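Local coordinates for polymerase X (Deinococcus radiodurans, PDB 2W9M), which probably extends DNA from deoxyribonucleoside triphosphates as a family X polymerase and binds zinc ions in a C-terminal PHP domain, at residues 240-251 / 283-291. Sequence-based numbering, arbitrary orientation.
Sequences AEARGALDLLRS and PTPTEAVVF
At the junction of palm and thumb in the family X polymerase, helix 243-249, which follows the palm strands, packs across the start of helix 287-293 of the thumb through Gly-244, Leu-248, Glu-287 and Val-290. The short axes approach to 8.0 Å and cross at -86°, so the helices lie nearly perpendicular. Gly-244 brings its CA to 3.8 Å from the CA of Thr-286, so backbone packs on backbone here with no side chain between. Gly-244 N, in the first turn, donates to Thr-284 O at 3.0 Å, bent to 137° at the hydrogen. This ties helix 243-249 to the loop leaving strand 280-282, the last of the three-stranded antiparallel sheet of the pol beta-like thumb. Beyond the glycine, Leu-248 reaches Val-290 tip to tip, CD1 to CG1 at 3.5 Å, while its other methyl, CD2, meets CE1 of Phe-291 at 3.6 Å. In Glu-287, chi1 of -73° sets CG 3.8 Å from Asp-247 CB, and the extended chain beyond carries OE2 to 3.4 Å from Leu-248 CD2. Asp-247 OD2 lies 5.3 Å from Glu-287 OE2; salt bridges from Arg-304 to OE2 and Arg-189 to OE1 of Glu-287, and from Arg-243 to Asp-247 OD2, probably ease the repulsion.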
# COMPACT_ATOMS: atom_id res chain seq x y z
N ALA A 240 -29.02 17.13 -14.77
CA ALA A 240 -28.54 16.15 -15.74
C ALA A 240 -27.78 16.79 -16.90
O ALA A 240 -26.85 16.20 -17.44
CB ALA A 240 -29.69 15.31 -16.25
N GLU A 241 -28.18 18.00 -17.28
CA GLU A 241 -27.60 18.68 -18.44
C GLU A 241 -26.27 19.35 -18.14
O GLU A 241 -25.56 19.77 -19.06
CB GLU A 241 -28.58 19.71 -19.00
CG GLU A 241 -29.89 19.12 -19.49
CD GLU A 241 -29.68 17.99 -20.49
OE1 GLU A 241 -28.92 18.18 -21.47
OE2 GLU A 241 -30.28 16.92 -20.29
N ALA A 242 -25.93 19.47 -16.86
CA ALA A 242 -24.69 20.11 -16.46
C ALA A 242 -23.69 19.10 -15.91
O ALA A 242 -22.51 19.43 -15.73
CB ALA A 242 -24.96 21.20 -15.43
N ARG A 243 -24.15 17.88 -15.66
CA ARG A 243 -23.32 16.86 -15.04
C ARG A 243 -21.93 16.76 -15.68
O ARG A 243 -20.93 16.70 -14.97
CB ARG A 243 -24.01 15.49 -15.06
CG ARG A 243 -23.08 14.33 -14.73
CD ARG A 243 -22.51 14.44 -13.32
NE ARG A 243 -23.35 13.72 -12.37
CZ ARG A 243 -23.10 12.49 -11.93
NH1 ARG A 243 -22.02 11.83 -12.34
NH2 ARG A 243 -23.94 11.92 -11.09
N GLY A 244 -21.88 16.75 -17.00
CA GLY A 244 -20.62 16.64 -17.71
C GLY A 244 -19.61 17.70 -17.31
O GLY A 244 -18.42 17.41 -17.19
N ALA A 245 -20.08 18.93 -17.09
CA ALA A 245 -19.21 20.05 -16.72
C ALA A 245 -18.80 19.94 -15.26
O ALA A 245 -17.66 20.23 -14.90
CB ALA A 245 -19.90 21.38 -16.98
N LEU A 246 -19.75 19.55 -14.41
CA LEU A 246 -19.48 19.32 -13.00
C LEU A 246 -18.38 18.27 -12.85
O LEU A 246 -17.49 18.41 -12.01
CB LEU A 246 -20.75 18.85 -12.30
CG LEU A 246 -20.65 18.59 -10.79
CD1 LEU A 246 -20.57 19.91 -10.04
CD2 LEU A 246 -21.83 17.77 -10.30
N ASP A 247 -18.43 17.23 -13.67
CA ASP A 247 -17.46 16.14 -13.60
C ASP A 247 -16.06 16.61 -13.97
O ASP A 247 -15.08 16.18 -13.37
CB ASP A 247 -17.89 14.97 -14.48
CG ASP A 247 -19.10 14.23 -13.91
OD1 ASP A 247 -19.57 14.63 -12.83
OD2 ASP A 247 -19.57 13.26 -14.55
N LEU A 248 -15.96 17.50 -14.96
CA LEU A 248 -14.67 18.05 -15.35
C LEU A 248 -14.11 18.93 -14.24
O LEU A 248 -12.94 18.79 -13.85
CB LEU A 248 -14.78 18.85 -16.64
CG LEU A 248 -14.83 18.06 -17.95
CD1 LEU A 248 -14.84 19.01 -19.13
CD2 LEU A 248 -13.63 17.12 -18.05
N LEU A 249 -14.93 19.84 -13.72
CA LEU A 249 -14.49 20.78 -12.70
C LEU A 249 -14.09 20.11 -11.39
O LEU A 249 -13.19 20.59 -10.70
CB LEU A 249 -15.54 21.86 -12.46
CG LEU A 249 -15.69 22.88 -13.59
CD1 LEU A 249 -16.97 23.66 -13.44
CD2 LEU A 249 -14.49 23.82 -13.64
N ARG A 250 -14.75 19.01 -11.05
CA ARG A 250 -14.45 18.29 -9.82
C ARG A 250 -13.45 17.15 -10.04
O ARG A 250 -13.57 16.08 -9.44
CB ARG A 250 -15.73 17.73 -9.19
CG ARG A 250 -16.87 18.72 -9.02
CD ARG A 250 -16.61 19.75 -7.93
NE ARG A 250 -16.29 19.12 -6.65
CZ ARG A 250 -16.26 19.76 -5.48
NH1 ARG A 250 -16.55 21.05 -5.42
NH2 ARG A 250 -15.95 19.10 -4.37
N SER A 251 -12.45 17.38 -10.89
CA SER A 251 -11.46 16.35 -11.22
C SER A 251 -10.24 16.24 -10.30
O SER A 251 -9.84 15.12 -9.96
CB SER A 251 -11.00 16.48 -12.68
OG SER A 251 -11.90 15.82 -13.54
N PRO A 283 -26.01 22.17 -23.88
CA PRO A 283 -26.26 20.99 -23.04
C PRO A 283 -24.97 20.21 -22.83
O PRO A 283 -24.26 19.92 -23.80
CB PRO A 283 -27.25 20.18 -23.88
CG PRO A 283 -27.89 21.17 -24.79
CD PRO A 283 -26.81 22.15 -25.11
N THR A 284 -24.68 19.86 -21.58
CA THR A 284 -23.45 19.17 -21.24
C THR A 284 -23.73 17.97 -20.34
O THR A 284 -23.52 18.02 -19.13
CB THR A 284 -22.46 20.14 -20.56
OG1 THR A 284 -21.90 21.02 -21.54
CG2 THR A 284 -21.34 19.38 -19.89
N PRO A 285 -24.22 16.87 -20.93
CA PRO A 285 -24.60 15.67 -20.17
C PRO A 285 -23.39 14.82 -19.78
O PRO A 285 -23.43 14.15 -18.75
CB PRO A 285 -25.48 14.88 -21.16
CG PRO A 285 -25.73 15.82 -22.33
CD PRO A 285 -24.57 16.74 -22.36
N THR A 286 -22.33 14.87 -20.59
CA THR A 286 -21.16 14.04 -20.37
C THR A 286 -19.88 14.84 -20.56
O THR A 286 -19.87 15.83 -21.29
CB THR A 286 -21.13 12.85 -21.35
OG1 THR A 286 -22.26 12.00 -21.11
CG2 THR A 286 -19.85 12.03 -21.19
N GLU A 287 -18.81 14.42 -19.89
CA GLU A 287 -17.50 15.03 -20.09
C GLU A 287 -17.18 15.12 -21.58
O GLU A 287 -16.80 16.18 -22.07
CB GLU A 287 -16.41 14.21 -19.39
CG GLU A 287 -16.40 14.33 -17.88
CD GLU A 287 -15.10 13.82 -17.27
OE1 GLU A 287 -14.54 12.83 -17.79
OE2 GLU A 287 -14.64 14.41 -16.27
N ALA A 288 -17.35 14.01 -22.28
CA ALA A 288 -17.01 13.94 -23.70
C ALA A 288 -17.62 15.08 -24.51
O ALA A 288 -17.01 15.59 -25.44
CB ALA A 288 -17.43 12.60 -24.28
N VAL A 289 -18.84 15.47 -24.14
CA VAL A 289 -19.55 16.53 -24.85
C VAL A 289 -18.86 17.88 -24.69
O VAL A 289 -18.78 18.66 -25.64
CB VAL A 289 -21.01 16.63 -24.39
CG1 VAL A 289 -21.75 17.68 -25.18
CG2 VAL A 289 -21.71 15.28 -24.52
N VAL A 290 -18.35 18.16 -23.49
CA VAL A 290 -17.64 19.41 -23.23
C VAL A 290 -16.38 19.50 -24.08
O VAL A 290 -16.08 20.55 -24.65
CB VAL A 290 -17.24 19.55 -21.75
CG1 VAL A 290 -16.51 20.86 -21.52
CG2 VAL A 290 -18.46 19.48 -20.88
N PHE A 291 -15.63 18.41 -24.15
CA PHE A 291 -14.42 18.37 -24.97
C PHE A 291 -14.76 18.63 -26.44
O PHE A 291 -14.07 19.40 -27.11
CB PHE A 291 -13.69 17.04 -24.82
CG PHE A 291 -12.88 16.93 -23.55
CD1 PHE A 291 -13.31 16.12 -22.50
CD2 PHE A 291 -11.69 17.62 -23.41
CE1 PHE A 291 -12.57 16.01 -21.34
CE2 PHE A 291 -10.94 17.51 -22.25
CZ PHE A 291 -11.38 16.71 -21.21